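Local structure of regulatory protein (Bacillus megaterium, 4UA1) at residues D73-A77 with K78-M82; R113-N117 with K118-E122. The protein binds mercury (II) and probably, as a DNA-bound dimer, switches the mercury resistance operon from repression to activation when the metal is present. All blocks are in the same frame, centred on the assembly; numbering follows the deposited sequence.

Contact 1. Residues D73-A77 with K78-M82; sequences DRDEA and KCRDM. With HG (mercury (II) ion), chain C.
Lys78 turns its CG beside its own backbone N (chi1 -57°), keeps its methylenes extended, and bends at the last torsion (chi4 -53°), which brings NZ back to the peptide carbonyls of the turn preceding it. Its main acceptor is Asp75 O, 2.7 Å from Lys78 NZ and approached in the carbonyl plane; Asp73 O, 3.4 Å from Lys78 NZ, takes a weak bond. With Val72 O as a further acceptor, the ammonium ties together carbonyls of the last turn of helix 62-74 and of the loop just after it, where its charge would also suit the negative end of the helix dipole. Residues 73-82 form the link between the helix-turn-helix DNA-binding part of a MerR regulator, which ends here with helix 62-74, and the long helix 78-112. Ala77 takes the N-cap position of that helix, and Ala77 O receives Asp81 N at 3.2 Å. Arg80 sets CG opposite its backbone N (chi1 179°) and bends at chi3; Ala77 CB lies over one face of its guanidinium, 3.9 Å from the plane and over its centre. At the edge of the same group, in plane, Asp81 OD1 forms a salt bridge with Arg80 NH2 at 3.6 Å. Cys79 SG binds the mercury ion at 2.4 Å, and Cys114 and Cys123 of the second subunit complete the site.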
ATOM      1  N   ASP B  73      24.392 -10.997   5.644  1.00 31.97           N
ATOM      2  CA  ASP B  73      25.702 -10.482   6.048  1.00 37.28           C
ATOM      3  C   ASP B  73      26.403 -11.388   7.055  1.00 41.72           C
ATOM      4  O   ASP B  73      27.622 -11.510   7.027  1.00 44.07           O
ATOM      5  CB  ASP B  73      25.582  -9.075   6.637  1.00 41.28           C
ATOM      6  CG  ASP B  73      25.243  -8.018   5.580  1.00 56.52           C
ATOM      7  OD1 ASP B  73      25.404  -8.308   4.367  1.00 56.36           O
ATOM      8  OD2 ASP B  73      24.793  -6.901   5.963  1.00 48.25           O
ATOM      9  N   ARG B  74      25.667 -12.038   7.952  1.00 45.19           N
ATOM     10  CA  ARG B  74      26.405 -12.829   8.934  1.00 41.39           C
ATOM     11  C   ARG B  74      26.596 -14.328   8.625  1.00 41.08           C
ATOM     12  O   ARG B  74      27.272 -15.015   9.375  1.00 42.46           O
ATOM     13  CB  ARG B  74      25.734 -12.652  10.292  1.00 44.35           C
ATOM     14  CG  ARG B  74      25.835 -11.200  10.748  1.00 54.23           C
ATOM     15  CD  ARG B  74      25.284 -10.929  12.131  1.00 49.90           C
ATOM     16  NE  ARG B  74      24.757  -9.565  12.173  1.00 56.99           N
ATOM     17  CZ  ARG B  74      23.946  -9.093  13.120  1.00 59.89           C
ATOM     18  NH1 ARG B  74      23.568  -9.865  14.133  1.00 65.69           N
ATOM     19  NH2 ARG B  74      23.518  -7.837  13.060  1.00 67.43           N
ATOM     20  N   ASP B  75      26.129 -14.816   7.480  1.00 34.70           N
ATOM     21  CA  ASP B  75      26.089 -16.261   7.257  1.00 39.77           C
ATOM     22  C   ASP B  75      27.059 -16.766   6.209  1.00 35.52           C
ATOM     23  O   ASP B  75      27.493 -16.020   5.334  1.00 33.96           O
ATOM     24  CB  ASP B  75      24.679 -16.726   6.850  1.00 48.87           C
ATOM     25  CG  ASP B  75      23.751 -16.990   8.052  1.00 42.03           C
ATOM     26  OD1 ASP B  75      24.221 -16.934   9.211  1.00 49.88           O
ATOM     27  OD2 ASP B  75      22.552 -17.274   7.834  1.00 35.36           O
ATOM     28  N   GLU B  76      27.408 -18.045   6.318  1.00 33.91           N
ATOM     29  CA  GLU B  76      28.234 -18.671   5.309  1.00 45.69           C
ATOM     30  C   GLU B  76      27.437 -18.920   4.027  1.00 35.76           C
ATOM     31  O   GLU B  76      27.891 -18.587   2.935  1.00 33.33           O
ATOM     32  CB  GLU B  76      28.844 -19.978   5.842  1.00 45.00           C
ATOM     33  CG  GLU B  76      29.627 -20.794   4.810  1.00 45.32           C
ATOM     34  CD  GLU B  76      30.355 -21.981   5.431  1.00 62.06           C
ATOM     35  OE1 GLU B  76      30.138 -23.126   4.971  1.00 60.41           O
ATOM     36  OE2 GLU B  76      31.159 -21.767   6.371  1.00 60.45           O
ATOM     37  N   ALA B  77      26.245 -19.484   4.126  1.00 41.21           N
ATOM     38  CA  ALA B  77      25.565 -19.744   2.873  1.00 39.61           C
ATOM     39  C   ALA B  77      24.660 -18.572   2.564  1.00 36.12           C
ATOM     40  O   ALA B  77      23.491 -18.550   2.944  1.00 29.48           O
ATOM     41  CB  ALA B  77      24.769 -21.029   2.963  1.00 31.31           C
ATOM     42  N   LYS B  78      25.177 -17.651   1.761  1.00 43.38           N
ATOM     43  CA  LYS B  78      24.444 -16.422   1.501  1.00 42.06           C
ATOM     44  C   LYS B  78      23.427 -16.693   0.407  1.00 36.82           C
ATOM     45  O   LYS B  78      22.293 -16.243   0.468  1.00 27.32           O
ATOM     46  CB  LYS B  78      25.389 -15.284   1.131  1.00 29.15           C
ATOM     47  CG  LYS B  78      26.427 -15.012   2.172  1.00 27.47           C
ATOM     48  CD  LYS B  78      27.183 -13.729   1.851  1.00 28.71           C
ATOM     49  CE  LYS B  78      28.326 -13.494   2.849  1.00 40.46           C
ATOM     50  NZ  LYS B  78      27.852 -13.555   4.265  1.00 28.16           N
ATOM     51  N   CYS B  79      23.849 -17.449  -0.594  1.00 31.85           N
ATOM     52  CA  CYS B  79      22.962 -17.840  -1.657  1.00 30.38           C
ATOM     53  C   CYS B  79      21.728 -18.581  -1.102  1.00 31.27           C
ATOM     54  O   CYS B  79      20.593 -18.274  -1.474  1.00 30.86           O
ATOM     55  CB  CYS B  79      23.727 -18.695  -2.658  1.00 30.29           C
ATOM     56  SG  CYS B  79      22.714 -19.395  -3.946  1.00 31.25           S
ATOM     57  N   ARG B  80      21.942 -19.517  -0.181  1.00 28.60           N
ATOM     58  CA  ARG B  80      20.819 -20.253   0.394  1.00 35.43           C
ATOM     59  C   ARG B  80      19.852 -19.312   1.145  1.00 28.79           C
ATOM     60  O   ARG B  80      18.621 -19.428   1.012  1.00 28.91           O
ATOM     61  CB  ARG B  80      21.327 -21.359   1.336  1.00 34.46           C
ATOM     62  CG  ARG B  80      20.227 -22.168   2.009  1.00 33.53           C
ATOM     63  CD  ARG B  80      20.771 -22.921   3.211  1.00 35.50           C
ATOM     64  NE  ARG B  80      21.151 -21.965   4.248  1.00 56.32           N
ATOM     65  CZ  ARG B  80      21.905 -22.253   5.307  1.00 49.30           C
ATOM     66  NH1 ARG B  80      22.370 -23.489   5.471  1.00 38.20           N
ATOM     67  NH2 ARG B  80      22.200 -21.296   6.196  1.00 38.60           N
ATOM     68  N   ASP B  81      20.423 -18.396   1.933  1.00 27.64           N
ATOM     69  CA  ASP B  81      19.635 -17.452   2.709  1.00 26.98           C
ATOM     70  C   ASP B  81      18.745 -16.662   1.796  1.00 25.56           C
ATOM     71  O   ASP B  81      17.531 -16.576   1.977  1.00 25.58           O
ATOM     72  CB  ASP B  81      20.529 -16.481   3.486  1.00 28.20           C
ATOM     73  CG  ASP B  81      21.195 -17.116   4.698  1.00 35.67           C
ATOM     74  OD1 ASP B  81      20.746 -18.178   5.182  1.00 29.75           O
ATOM     75  OD2 ASP B  81      22.191 -16.532   5.174  1.00 37.85           O
ATOM     76  N   MET B  82      19.370 -16.084   0.794  1.00 24.19           N
ATOM     77  CA  MET B  82      18.666 -15.209  -0.103  1.00 23.00           C
ATOM     78  C   MET B  82      17.570 -15.961  -0.869  1.00 26.47           C
ATOM     79  O   MET B  82      16.468 -15.443  -1.073  1.00 22.92           O
ATOM     80  CB  MET B  82      19.653 -14.551  -1.052  1.00 22.20           C
ATOM     81  CG  MET B  82      19.039 -13.365  -1.727  1.00 24.04           C
ATOM     82  SD  MET B  82      18.424 -12.181  -0.539  1.00 50.42           S
ATOM     83  CE  MET B  82      17.286 -11.298  -1.595  1.00 24.40           C
TER
HETATM   84 HG    HG C 201      21.223 -17.548  -4.499  1.00 38.35          HG

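Contact 2. Residues R113-N117 with K118-E122; sequences RCPEN and KDIYE. With HG (mercury (II) ion), chain D.
Lys118 folds back over Pro115 and Cys114 in the metal-binding loop of MerR, the irregular link between helices 78-112 and 124-130. Its CB starts beside the Asn117 carbonyl carbon, and Lys118 CG then passes 3.3 Å from Pro115 O. CD stays alongside that oxygen, and Lys118 CE, 3.5 Å from Pro115 O, also touches Cys114 CB at 3.8 Å. A bend at the last torsion (chi4 44°) turns NZ back onto Pro115 O, which is met twice, first by the aliphatic chain and then by a hydrogen bond of 2.8 Å from Lys118 NZ to Pro115 O, tilted 20° out of the carbonyl plane. Tyr83 of the second subunit adds a cation-pi partner for this ammonium. The loop also carries a metal ligand: Cys114 SG binds mercury at 2.5 Å, with Cys123 of the same chain and Cys79 of the second subunit as the other two ligands. Further along, Asn117 closes an Asx turn, its OD1 accepting Asp119 N from well above the amide plane. Ile120 comes back across the loop, where Ile120 CD1 meets the ring of Pro115 at CG, 3.7 Å away.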
ATOM      1  N   ARG B 113     -25.900  -6.517  -5.974  1.00 26.89           N
ATOM      2  CA  ARG B 113     -27.117  -6.171  -5.232  1.00 27.57           C
ATOM      3  C   ARG B 113     -28.021  -5.175  -5.985  1.00 27.43           C
ATOM      4  O   ARG B 113     -29.194  -5.065  -5.643  1.00 28.00           O
ATOM      5  CB  ARG B 113     -26.802  -5.610  -3.833  1.00 26.96           C
ATOM      6  CG  ARG B 113     -26.065  -6.585  -2.934  1.00 27.14           C
ATOM      7  CD  ARG B 113     -25.606  -5.954  -1.623  1.00 27.02           C
ATOM      8  NE  ARG B 113     -26.662  -6.228  -0.674  1.00 38.14           N
ATOM      9  CZ  ARG B 113     -26.568  -7.084   0.335  1.00 30.61           C
ATOM     10  NH1 ARG B 113     -25.419  -7.699   0.602  1.00 28.99           N
ATOM     11  NH2 ARG B 113     -27.626  -7.287   1.106  1.00 30.18           N
ATOM     12  N   CYS B 114     -27.504  -4.459  -6.991  1.00 27.11           N
ATOM     13  CA  CYS B 114     -28.264  -3.343  -7.585  1.00 27.41           C
ATOM     14  C   CYS B 114     -29.394  -3.815  -8.458  1.00 28.38           C
ATOM     15  O   CYS B 114     -29.285  -4.840  -9.090  1.00 29.00           O
ATOM     16  CB  CYS B 114     -27.371  -2.410  -8.404  1.00 28.01           C
ATOM     17  SG  CYS B 114     -26.219  -1.483  -7.422  1.00 34.79           S
ATOM     18  N   PRO B 115     -30.510  -3.080  -8.450  1.00 28.82           N
ATOM     19  CA  PRO B 115     -31.666  -3.440  -9.285  1.00 29.88           C
ATOM     20  C   PRO B 115     -31.457  -3.154 -10.780  1.00 30.53           C
ATOM     21  O   PRO B 115     -30.450  -2.572 -11.176  1.00 30.17           O
ATOM     22  CB  PRO B 115     -32.795  -2.575  -8.707  1.00 30.10           C
ATOM     23  CG  PRO B 115     -32.097  -1.414  -8.069  1.00 29.42           C
ATOM     24  CD  PRO B 115     -30.796  -1.954  -7.540  1.00 28.58           C
ATOM     25  N   GLU B 116     -32.423  -3.573 -11.593  1.00 32.90           N
ATOM     26  CA  GLU B 116     -32.389  -3.331 -13.029  1.00 34.72           C
ATOM     27  C   GLU B 116     -32.442  -1.836 -13.350  1.00 35.98           C
ATOM     28  O   GLU B 116     -31.603  -1.317 -14.090  1.00 39.46           O
ATOM     29  CB  GLU B 116     -33.545  -4.057 -13.713  1.00 38.49           C
ATOM     30  CG  GLU B 116     -33.791  -3.619 -15.152  1.00 42.90           C
ATOM     31  CD  GLU B 116     -34.972  -4.334 -15.792  1.00 59.74           C
ATOM     32  OE1 GLU B 116     -35.551  -5.231 -15.136  1.00 57.07           O
ATOM     33  OE2 GLU B 116     -35.332  -3.991 -16.943  1.00 65.06           O
ATOM     34  N   ASN B 117     -33.394  -1.138 -12.747  1.00 34.82           N
ATOM     35  CA  ASN B 117     -33.472   0.302 -12.906  1.00 35.36           C
ATOM     36  C   ASN B 117     -32.658   0.987 -11.823  1.00 31.99           C
ATOM     37  O   ASN B 117     -33.030   0.996 -10.647  1.00 31.41           O
ATOM     38  CB  ASN B 117     -34.931   0.782 -12.852  1.00 33.95           C
ATOM     39  CG  ASN B 117     -35.044   2.299 -12.762  1.00 35.36           C
ATOM     40  OD1 ASN B 117     -34.192   3.045 -13.279  1.00 34.67           O
ATOM     41  ND2 ASN B 117     -36.077   2.764 -12.061  1.00 39.43           N
ATOM     42  N   LYS B 118     -31.547   1.569 -12.234  1.00 31.93           N
ATOM     43  CA  LYS B 118     -30.612   2.153 -11.299  1.00 31.03           C
ATOM     44  C   LYS B 118     -30.813   3.664 -11.171  1.00 34.45           C
ATOM     45  O   LYS B 118     -30.041   4.335 -10.486  1.00 35.32           O
ATOM     46  CB  LYS B 118     -29.189   1.819 -11.711  1.00 30.53           C
ATOM     47  CG  LYS B 118     -28.935   0.324 -11.789  1.00 30.02           C
ATOM     48  CD  LYS B 118     -27.482   0.023 -12.074  1.00 29.52           C
ATOM     49  CE  LYS B 118     -27.198  -1.458 -12.042  1.00 29.18           C
ATOM     50  NZ  LYS B 118     -28.204  -2.287 -12.743  1.00 30.25           N
ATOM     51  N   ASP B 119     -31.844   4.211 -11.812  1.00 37.26           N
ATOM     52  CA  ASP B 119     -32.094   5.617 -11.588  1.00 39.69           C
ATOM     53  C   ASP B 119     -33.071   5.750 -10.432  1.00 38.81           C
ATOM     54  O   ASP B 119     -34.267   5.886 -10.619  1.00 47.70           O
ATOM     55  CB  ASP B 119     -32.647   6.261 -12.863  1.00 48.04           C
ATOM     56  CG  ASP B 119     -33.153   7.671 -12.643  1.00 55.96           C
ATOM     57  OD1 ASP B 119     -32.754   8.313 -11.652  1.00 66.43           O
ATOM     58  OD2 ASP B 119     -33.950   8.149 -13.477  1.00 61.76           O
ATOM     59  N   ILE B 120     -32.495   5.862  -9.240  1.00 37.54           N
ATOM     60  CA  ILE B 120     -33.217   5.891  -7.975  1.00 33.14           C
ATOM     61  C   ILE B 120     -32.252   6.469  -6.944  1.00 35.99           C
ATOM     62  O   ILE B 120     -31.024   6.388  -7.131  1.00 34.56           O
ATOM     63  CB  ILE B 120     -33.692   4.482  -7.498  1.00 32.20           C
ATOM     64  CG1 ILE B 120     -32.545   3.466  -7.549  1.00 37.17           C
ATOM     65  CG2 ILE B 120     -34.882   3.966  -8.309  1.00 33.35           C
ATOM     66  CD1 ILE B 120     -32.947   2.077  -7.102  1.00 30.44           C
ATOM     67  N   TYR B 121     -32.796   6.985  -5.837  1.00 34.55           N
ATOM     68  CA  TYR B 121     -31.977   7.493  -4.728  1.00 39.02           C
ATOM     69  C   TYR B 121     -31.405   6.341  -3.897  1.00 34.44           C
ATOM     70  O   TYR B 121     -30.303   6.442  -3.350  1.00 32.54           O
ATOM     71  CB  TYR B 121     -32.775   8.415  -3.817  1.00 36.82           C
ATOM     72  CG  TYR B 121     -33.040   9.768  -4.391  1.00 43.63           C
ATOM     73  CD1 TYR B 121     -33.863  10.674  -3.724  1.00 49.02           C
ATOM     74  CD2 TYR B 121     -32.469  10.156  -5.598  1.00 43.03           C
ATOM     75  CE1 TYR B 121     -34.109  11.929  -4.240  1.00 51.28           C
ATOM     76  CE2 TYR B 121     -32.714  11.410  -6.130  1.00 42.80           C
ATOM     77  CZ  TYR B 121     -33.533  12.293  -5.443  1.00 55.31           C
ATOM     78  OH  TYR B 121     -33.781  13.543  -5.960  1.00 68.86           O
ATOM     79  N   GLU B 122     -32.178   5.268  -3.764  1.00 32.02           N
ATOM     80  CA  GLU B 122     -31.741   4.161  -2.935  1.00 32.30           C
ATOM     81  C   GLU B 122     -30.816   3.192  -3.673  1.00 33.49           C
ATOM     82  O   GLU B 122     -31.211   2.455  -4.560  1.00 44.69           O
ATOM     83  CB  GLU B 122     -32.967   3.455  -2.359  1.00 31.56           C
ATOM     84  CG  GLU B 122     -33.749   4.412  -1.494  1.00 33.16           C
ATOM     85  CD  GLU B 122     -34.905   5.147  -2.181  1.00 33.80           C
ATOM     86  OE1 GLU B 122     -35.018   5.163  -3.430  1.00 33.43           O
ATOM     87  OE2 GLU B 122     -35.663   5.794  -1.435  1.00 44.01           O
TER
HETATM   88 HG    HG D 202     -26.946   0.723  -6.611  1.00 37.04          HG

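Overall arrangement
Contacts 1 and 2 sit at the two ends of helix 78-112, on opposite sides of the chain's centre, with nearest atoms about 43 Å apart. Within one chain they never meet; across the dimer, residues 73-82 of one subunit lie against residues 113-122 of the other and share a mercury site. The first is partly buried and joins two helices by a backbone bond at a helix start, lysine-to-carbonyl bonds, a salt bridge and a guanidinium face over a methyl. The second is an irregular surface loop held by an Asx turn and a proline-isoleucine touch, with no salt bridge between its segments. One motif recurs, a lysine returning to the carbonyl three residues earlier. Each subunit gives Cys79 to one site and Cys114 with Cys123 to the other.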